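Local coordinates for protein ADP-ribosylating toxin CARDS (Mycoplasma pneumoniae, PDB 4TLV) that transfers ADP-ribose from NAD(+) to multiple target proteins and causes vacuolization of mammalian cells, as the main virulence factor of its bacterium, at residues L102-Q107 and K520-K525; V155-G160 and T427-V432; K365-D370 and Q375-S380. All blocks are in the same frame, centred on the assembly; numbering follows the deposited sequence.

Contact 1: L102-Q107 and K520-K525. With GOL (glycerol), chain J.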
# COMPACT_ATOMS: atom_id res chain seq x y z
N LEU A 102 21.05 2.68 -5.19
CA LEU A 102 22.30 3.43 -5.27
C LEU A 102 23.20 3.19 -4.04
O LEU A 102 24.41 3.00 -4.18
CB LEU A 102 22.03 4.92 -5.48
CG LEU A 102 21.33 5.25 -6.80
CD1 LEU A 102 20.85 6.66 -6.79
CD2 LEU A 102 22.24 4.99 -8.00
N MET A 103 22.61 3.20 -2.85
CA MET A 103 23.36 2.93 -1.63
C MET A 103 23.98 1.53 -1.61
O MET A 103 25.13 1.37 -1.21
CB MET A 103 22.51 3.17 -0.37
CG MET A 103 22.14 4.64 -0.18
SD MET A 103 21.35 4.94 1.41
CE MET A 103 20.09 3.67 1.40
N ARG A 104 23.24 0.52 -2.05
CA ARG A 104 23.78 -0.83 -2.06
C ARG A 104 24.89 -0.98 -3.10
O ARG A 104 25.81 -1.78 -2.92
CB ARG A 104 22.71 -1.89 -2.33
CG ARG A 104 21.61 -1.99 -1.28
CD ARG A 104 22.13 -2.09 0.16
NE ARG A 104 23.04 -3.22 0.40
CZ ARG A 104 23.57 -3.50 1.59
NH1 ARG A 104 23.25 -2.76 2.64
NH2 ARG A 104 24.40 -4.53 1.74
N GLN A 105 24.79 -0.24 -4.20
CA GLN A 105 25.80 -0.33 -5.27
C GLN A 105 26.96 0.62 -4.97
O GLN A 105 27.89 0.73 -5.77
CB GLN A 105 25.19 -0.02 -6.65
CG GLN A 105 24.10 -0.99 -7.11
CD GLN A 105 23.96 -1.06 -8.62
OE1 GLN A 105 24.92 -1.41 -9.32
NE2 GLN A 105 22.78 -0.75 -9.14
N ARG A 106 26.88 1.32 -3.85
CA ARG A 106 27.93 2.24 -3.39
C ARG A 106 28.12 3.48 -4.29
O ARG A 106 29.25 3.87 -4.59
CB ARG A 106 29.25 1.47 -3.19
CG ARG A 106 29.12 0.36 -2.15
CD ARG A 106 30.27 -0.65 -2.22
NE ARG A 106 30.16 -1.65 -1.16
CZ ARG A 106 30.06 -1.35 0.14
NH1 ARG A 106 30.07 -0.08 0.53
NH2 ARG A 106 29.96 -2.32 1.04
N GLN A 107 27.02 4.12 -4.67
CA GLN A 107 27.09 5.27 -5.55
C GLN A 107 26.53 6.50 -4.86
O GLN A 107 25.96 7.39 -5.49
CB GLN A 107 26.35 4.97 -6.86
CG GLN A 107 26.93 3.75 -7.58
CD GLN A 107 26.05 3.24 -8.72
OE1 GLN A 107 25.06 3.86 -9.09
NE2 GLN A 107 26.43 2.09 -9.27
N LYS A 520 18.72 -11.08 9.33
CA LYS A 520 20.14 -10.76 9.40
C LYS A 520 20.92 -11.28 8.19
O LYS A 520 21.81 -10.60 7.69
CB LYS A 520 20.77 -11.30 10.69
CG LYS A 520 22.15 -10.69 10.97
CD LYS A 520 22.85 -11.32 12.16
CE LYS A 520 24.27 -10.75 12.31
NZ LYS A 520 25.10 -11.50 13.30
N ASP A 521 20.58 -12.48 7.74
CA ASP A 521 21.35 -13.16 6.70
C ASP A 521 21.15 -12.52 5.34
O ASP A 521 20.12 -12.70 4.69
CB ASP A 521 20.97 -14.64 6.65
CG ASP A 521 21.84 -15.45 5.69
OD1 ASP A 521 22.63 -14.85 4.91
OD2 ASP A 521 21.75 -16.69 5.72
N GLU A 522 22.17 -11.79 4.89
CA GLU A 522 22.06 -11.03 3.65
C GLU A 522 21.97 -11.89 2.39
O GLU A 522 21.60 -11.39 1.33
CB GLU A 522 23.18 -9.99 3.54
CG GLU A 522 23.12 -8.96 4.64
CD GLU A 522 24.09 -7.83 4.43
OE1 GLU A 522 24.78 -7.84 3.40
OE2 GLU A 522 24.17 -6.95 5.30
N ASN A 523 22.29 -13.18 2.50
CA ASN A 523 22.11 -14.08 1.36
C ASN A 523 20.65 -14.35 1.02
O ASN A 523 20.35 -14.93 -0.01
CB ASN A 523 22.84 -15.40 1.58
CG ASN A 523 24.33 -15.22 1.59
OD1 ASN A 523 24.91 -14.74 0.61
ND2 ASN A 523 24.98 -15.60 2.69
N PHE A 524 19.74 -13.91 1.88
CA PHE A 524 18.31 -14.02 1.57
C PHE A 524 17.73 -12.64 1.23
O PHE A 524 16.52 -12.53 0.99
CB PHE A 524 17.53 -14.58 2.77
CG PHE A 524 17.68 -16.07 2.97
CD1 PHE A 524 16.89 -16.97 2.27
CD2 PHE A 524 18.57 -16.57 3.91
CE1 PHE A 524 17.01 -18.33 2.47
CE2 PHE A 524 18.71 -17.93 4.12
CZ PHE A 524 17.93 -18.82 3.40
N LYS A 525 18.58 -11.61 1.24
CA LYS A 525 18.13 -10.23 0.96
C LYS A 525 18.46 -9.76 -0.46
O LYS A 525 19.59 -9.89 -0.92
CB LYS A 525 18.71 -9.26 1.99
CG LYS A 525 18.32 -9.63 3.42
CD LYS A 525 18.62 -8.50 4.38
CE LYS A 525 18.05 -8.83 5.76
NZ LYS A 525 18.44 -7.77 6.72
C1 GOL J . 25.75 -1.97 6.08
O1 GOL J . 24.95 -0.82 5.85
C2 GOL J . 24.87 -3.18 6.39
O2 GOL J . 23.65 -3.09 5.69
C3 GOL J . 25.58 -4.44 5.96
O3 GOL J . 25.40 -4.65 4.58
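R104 reaches E522 through a side chain bent at chi2 and again at chi3 (-57°), while E522 answers with a chain extended beyond CG. The pair bridges two domains: R104 ends helix 92-104 of the mono-ADP-ribosyltransferase domain, just ahead of the Schellman motif in which R106 takes positive phi, and E522 opens a 3-10 turn in the loop before strand 526-529 of the D3 beta-trefoil. The direct link is a long salt bridge, R104 NH2 to E522 OE1 at 3.7 Å, with guanidinium and carboxylate planes 82° apart. A glycerol, probably from the crystallisation liquor, supplies the shorter path. Its O3 takes a hydrogen bond from R104 NH2 at 3.0 Å and gives one to E522 OE2 at 2.7 Å, so a single hydroxyl relays between the two charged groups. Glycerol O2 lies in the guanidinium plane, at its edge, and accepts from R104 NH1 at 3.1 Å. The guanidinium is also held by Q119 OE1 at NH1 and by the carbonyl of Y549 at NH2, which helps fix its rotation; R115 NE binds the same glycerol. On the D3 side an Asx turn at D521 leads into the 3-10 turn and overlaps it: D521 OD1 accepts from N523 N at 3.0 Å, and the donor stands above the carboxylate plane, 42° out of it.

Contact 2: V155-G160 and T427-V432. With ACT (acetate ion), chain M.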
# COMPACT_ATOMS: atom_id res chain seq x y z
N VAL A 155 -16.77 12.02 11.37
CA VAL A 155 -17.87 11.82 12.31
C VAL A 155 -17.71 10.52 13.11
O VAL A 155 -17.16 9.54 12.60
CB VAL A 155 -19.22 11.80 11.57
CG1 VAL A 155 -19.47 13.14 10.91
CG2 VAL A 155 -19.22 10.70 10.52
N PRO A 156 -18.19 10.51 14.36
CA PRO A 156 -18.07 9.28 15.16
C PRO A 156 -18.94 8.15 14.60
O PRO A 156 -20.03 8.40 14.10
CB PRO A 156 -18.59 9.69 16.55
CG PRO A 156 -19.36 10.97 16.34
CD PRO A 156 -18.83 11.62 15.09
N VAL A 157 -18.45 6.93 14.72
CA VAL A 157 -19.22 5.73 14.39
C VAL A 157 -20.21 5.40 15.53
O VAL A 157 -19.84 5.35 16.69
CB VAL A 157 -18.28 4.54 14.15
CG1 VAL A 157 -19.08 3.26 13.87
CG2 VAL A 157 -17.32 4.86 12.98
N GLU A 158 -21.47 5.14 15.18
CA GLU A 158 -22.50 4.82 16.18
C GLU A 158 -22.47 5.73 17.42
O GLU A 158 -22.34 5.25 18.54
CB GLU A 158 -22.36 3.35 16.64
CG GLU A 158 -23.66 2.80 17.26
CD GLU A 158 -23.47 1.58 18.15
OE1 GLU A 158 -22.31 1.22 18.48
OE2 GLU A 158 -24.49 0.98 18.54
N PRO A 159 -22.58 7.05 17.24
CA PRO A 159 -22.42 7.96 18.39
C PRO A 159 -23.44 7.71 19.51
O PRO A 159 -24.57 7.30 19.25
CB PRO A 159 -22.66 9.34 17.77
CG PRO A 159 -23.51 9.08 16.60
CD PRO A 159 -23.00 7.78 16.03
N GLY A 160 -23.03 7.98 20.74
CA GLY A 160 -23.89 7.80 21.88
C GLY A 160 -23.91 6.36 22.36
O GLY A 160 -24.39 6.08 23.45
N THR A 427 -21.12 -5.95 14.72
CA THR A 427 -19.74 -5.56 14.44
C THR A 427 -19.32 -4.41 15.34
O THR A 427 -20.01 -3.41 15.41
CB THR A 427 -19.60 -5.09 12.99
OG1 THR A 427 -20.19 -6.07 12.13
CG2 THR A 427 -18.11 -4.90 12.62
N HIS A 428 -18.18 -4.53 16.01
CA HIS A 428 -17.72 -3.40 16.81
C HIS A 428 -17.17 -2.28 15.93
O HIS A 428 -16.76 -2.51 14.80
CB HIS A 428 -16.78 -3.84 17.92
CG HIS A 428 -17.50 -4.58 19.01
ND1 HIS A 428 -17.05 -5.10 20.18
CD2 HIS A 428 -18.85 -4.86 18.96
CE1 HIS A 428 -18.14 -5.68 20.80
NE2 HIS A 428 -19.21 -5.52 20.04
N ALA A 429 -17.22 -1.06 16.45
CA ALA A 429 -17.11 0.13 15.61
C ALA A 429 -15.76 0.24 14.89
O ALA A 429 -15.68 0.76 13.78
CB ALA A 429 -17.37 1.40 16.44
N GLN A 430 -14.70 -0.25 15.53
CA GLN A 430 -13.37 -0.03 14.93
C GLN A 430 -13.15 -0.86 13.67
O GLN A 430 -12.28 -0.54 12.87
CB GLN A 430 -12.24 -0.24 15.94
CG GLN A 430 -11.98 -1.69 16.30
CD GLN A 430 -10.85 -1.80 17.29
OE1 GLN A 430 -9.76 -2.44 16.88
NE2 GLN A 430 -10.94 -1.29 18.41
N PHE A 431 -13.96 -1.88 13.45
CA PHE A 431 -13.80 -2.64 12.21
C PHE A 431 -13.87 -1.74 10.97
O PHE A 431 -13.11 -1.92 10.02
CB PHE A 431 -14.80 -3.79 12.06
CG PHE A 431 -14.57 -4.57 10.80
CD1 PHE A 431 -13.45 -5.37 10.68
CD2 PHE A 431 -15.42 -4.45 9.72
CE1 PHE A 431 -13.20 -6.06 9.49
CE2 PHE A 431 -15.18 -5.15 8.56
CZ PHE A 431 -14.06 -5.95 8.45
N VAL A 432 -14.78 -0.76 10.99
CA VAL A 432 -14.98 0.07 9.81
C VAL A 432 -14.04 1.28 9.75
O VAL A 432 -14.37 2.32 9.17
CB VAL A 432 -16.46 0.48 9.65
CG1 VAL A 432 -17.33 -0.78 9.49
CG2 VAL A 432 -16.92 1.31 10.84
C ACT M . -19.30 -0.90 19.78
O ACT M . -18.20 -0.85 19.19
OXT ACT M . -19.28 -0.80 21.03
CH3 ACT M . -20.59 -1.07 19.04
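V157 meets A429 and V432 through its two methyl branches, in a small apolar contact where the mono-ADP-ribosyltransferase domain abuts the D2 beta-trefoil. CG1 touches A429 CB at 3.6 Å and V157 CG2 reaches V432 CG2 at 4.2 Å; no hydrogen bond crosses between the segments. A chi1 of 177° spreads the V157 methyls over the 3-10 turn 429-431 and V432 just after it; A429 and V432, three residues apart, turn their CB atoms toward it. The turn is held by a backbone bond from F431 N to H428 O at 3.2 Å and a weak one from V432 N to A429 O. V157 follows directly on strand 146-156, and its backbone stays paired with V170 of neighbouring strand 168-181; the A429 side chain also touches V170. Behind the turn, V432 rests on I420 and M366 of the trefoil. T427 OG1, bonded to Y278 N, and H428 NE2, bonded to the carbonyl of E424, fix the approach to the turn, while the Q430 amide binds the backbone of E271 and E273 in the KELED motif. Beside the apolar patch sits an acetate ion, probably from the crystallisation liquor and also bonded to H163 ND1: its O accepts from A429 N at 2.9 Å, with an N-H...O angle of 160°.

Contact 3: K365-D370 and Q375-S380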
# COMPACT_ATOMS: atom_id res chain seq x y z
N LYS A 365 -13.50 -0.36 0.23
CA LYS A 365 -13.91 0.90 0.86
C LYS A 365 -15.12 0.57 1.71
O LYS A 365 -15.89 -0.32 1.36
CB LYS A 365 -14.35 1.93 -0.19
CG LYS A 365 -13.24 2.61 -0.98
CD LYS A 365 -13.86 3.37 -2.18
CE LYS A 365 -14.72 2.41 -3.00
NZ LYS A 365 -15.31 3.00 -4.24
N MET A 366 -15.28 1.28 2.83
CA MET A 366 -16.46 1.09 3.68
C MET A 366 -17.12 2.44 3.93
O MET A 366 -16.54 3.31 4.58
CB MET A 366 -16.07 0.44 4.99
CG MET A 366 -15.38 -0.91 4.78
SD MET A 366 -15.34 -1.85 6.28
CE MET A 366 -14.26 -3.19 5.79
N THR A 367 -18.32 2.61 3.42
CA THR A 367 -18.93 3.94 3.41
C THR A 367 -20.27 3.94 4.15
O THR A 367 -21.15 3.13 3.85
CB THR A 367 -19.11 4.45 1.97
OG1 THR A 367 -20.03 3.60 1.29
CG2 THR A 367 -17.80 4.38 1.22
N PRO A 368 -20.44 4.86 5.11
CA PRO A 368 -21.64 4.86 5.96
C PRO A 368 -22.84 5.20 5.08
O PRO A 368 -22.71 6.06 4.24
CB PRO A 368 -21.39 6.00 6.96
CG PRO A 368 -20.05 6.57 6.63
CD PRO A 368 -19.61 6.05 5.31
N GLN A 369 -23.96 4.51 5.26
CA GLN A 369 -25.12 4.73 4.39
C GLN A 369 -26.26 5.47 5.09
O GLN A 369 -27.16 6.00 4.44
CB GLN A 369 -25.61 3.40 3.81
CG GLN A 369 -24.58 2.71 2.93
CD GLN A 369 -24.22 3.52 1.70
OE1 GLN A 369 -23.10 4.03 1.57
NE2 GLN A 369 -25.18 3.66 0.80
N ASP A 370 -26.23 5.51 6.42
CA ASP A 370 -27.27 6.15 7.20
C ASP A 370 -26.66 7.29 8.00
O ASP A 370 -25.45 7.33 8.21
CB ASP A 370 -27.95 5.14 8.14
CG ASP A 370 -26.98 4.48 9.11
OD1 ASP A 370 -25.77 4.52 8.84
OD2 ASP A 370 -27.42 3.93 10.14
N GLN A 375 -24.53 1.70 9.41
CA GLN A 375 -24.66 0.74 8.30
C GLN A 375 -23.67 1.12 7.19
O GLN A 375 -23.66 2.25 6.73
CB GLN A 375 -26.08 0.74 7.75
CG GLN A 375 -27.12 0.37 8.80
CD GLN A 375 -28.52 0.86 8.45
OE1 GLN A 375 -28.76 1.36 7.35
NE2 GLN A 375 -29.45 0.72 9.39
N PHE A 376 -22.87 0.16 6.77
CA PHE A 376 -21.76 0.45 5.87
C PHE A 376 -21.76 -0.42 4.62
O PHE A 376 -21.78 -1.64 4.70
CB PHE A 376 -20.43 0.28 6.64
CG PHE A 376 -20.24 1.29 7.74
CD1 PHE A 376 -20.90 1.15 8.95
CD2 PHE A 376 -19.37 2.35 7.57
CE1 PHE A 376 -20.72 2.09 9.97
CE2 PHE A 376 -19.19 3.28 8.58
CZ PHE A 376 -19.86 3.15 9.78
N ARG A 377 -21.72 0.24 3.47
CA ARG A 377 -21.56 -0.44 2.20
C ARG A 377 -20.09 -0.75 2.00
O ARG A 377 -19.23 0.08 2.27
CB ARG A 377 -22.08 0.44 1.07
CG ARG A 377 -21.66 -0.00 -0.36
CD ARG A 377 -22.40 0.86 -1.40
NE ARG A 377 -23.83 0.58 -1.40
CZ ARG A 377 -24.79 1.47 -1.67
NH1 ARG A 377 -24.49 2.73 -1.97
NH2 ARG A 377 -26.06 1.09 -1.66
N VAL A 378 -19.80 -1.96 1.55
CA VAL A 378 -18.42 -2.38 1.35
C VAL A 378 -18.20 -2.54 -0.14
O VAL A 378 -18.86 -3.36 -0.78
CB VAL A 378 -18.16 -3.70 2.08
CG1 VAL A 378 -16.73 -4.22 1.82
CG2 VAL A 378 -18.38 -3.51 3.58
N SER A 379 -17.29 -1.74 -0.70
CA SER A 379 -17.11 -1.69 -2.15
C SER A 379 -15.71 -2.13 -2.55
O SER A 379 -14.75 -1.87 -1.83
CB SER A 379 -17.35 -0.26 -2.66
OG SER A 379 -18.66 0.17 -2.34
N SER A 380 -15.60 -2.78 -3.70
CA SER A 380 -14.28 -3.17 -4.21
C SER A 380 -13.62 -2.09 -5.08
O SER A 380 -14.26 -1.54 -5.99
CB SER A 380 -14.40 -4.46 -5.02
OG SER A 380 -13.16 -4.77 -5.63
O HOH W 1 -14.87 0.98 -6.32
O HOH W 2 -18.20 1.59 0.02
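P368 CA lies over one face of the F376 ring, 4.2 Å from the centroid and 28° off the ring normal, a CH-pi contact between strands 364-368 and 375-380 of an antiparallel beta hairpin in the D2 beta-trefoil. The M366 carbonyl O stands near the plane of the same ring, at its edge. On this face of the sheet M366 and V378 run side by side in the same direction, M366 CG touching V378 CG2 at 4.1 Å, and both pack on I420 of strand 415-421. The other face is polar. K365 bends at chi3 (-54°), laying CE against S379 CB at 3.8 Å and letting NZ reach a water that donates to the S380 carbonyl. A second water joins T367 OG1, the R377 carbonyl O and S379 OG, which is also hydrogen-bonded to the N388 carbonyl O. The R377 guanidinium forms a salt bridge with E417. Where the pairing ends, loop residue D370 and strand residue Q375 stack carboxylate on amide, planes 12° apart. D370 OD1 accepts from Q375 N at 3.1 Å, while OD2 bonds the T374 hydroxyl. Q369 N bonds Q375 O at 2.7 Å. Reciprocal hairpin bonds satisfy the backbones of K365, T367, R377 and S379, while F376 pairs with I420; one face packs apolar groups, the other carries charge and water.

How the contacts relate
Contacts 2 and 3 adjoin, their centres about 12 Å apart, whereas contact 1 lies on the opposite side of the chain's centre, its centre about 45 and 43 Å from theirs. V432 and F431 of contact 2 pack on M366 and F376 of contact 3, so the apolar face of the D2 hairpin backs the turn that meets the mono-ADP-ribosyltransferase domain. That domain meets D3 at contact 1 and D2 at contact 2. Contact 1, partly buried, has a long salt bridge, bridged in the crystal by a glycerol probably from the liquor; contact 2 is buried and apolar between its segments. Contact 3, within D2, is partly buried, its M366, P368, F376 and V378 face turned inward.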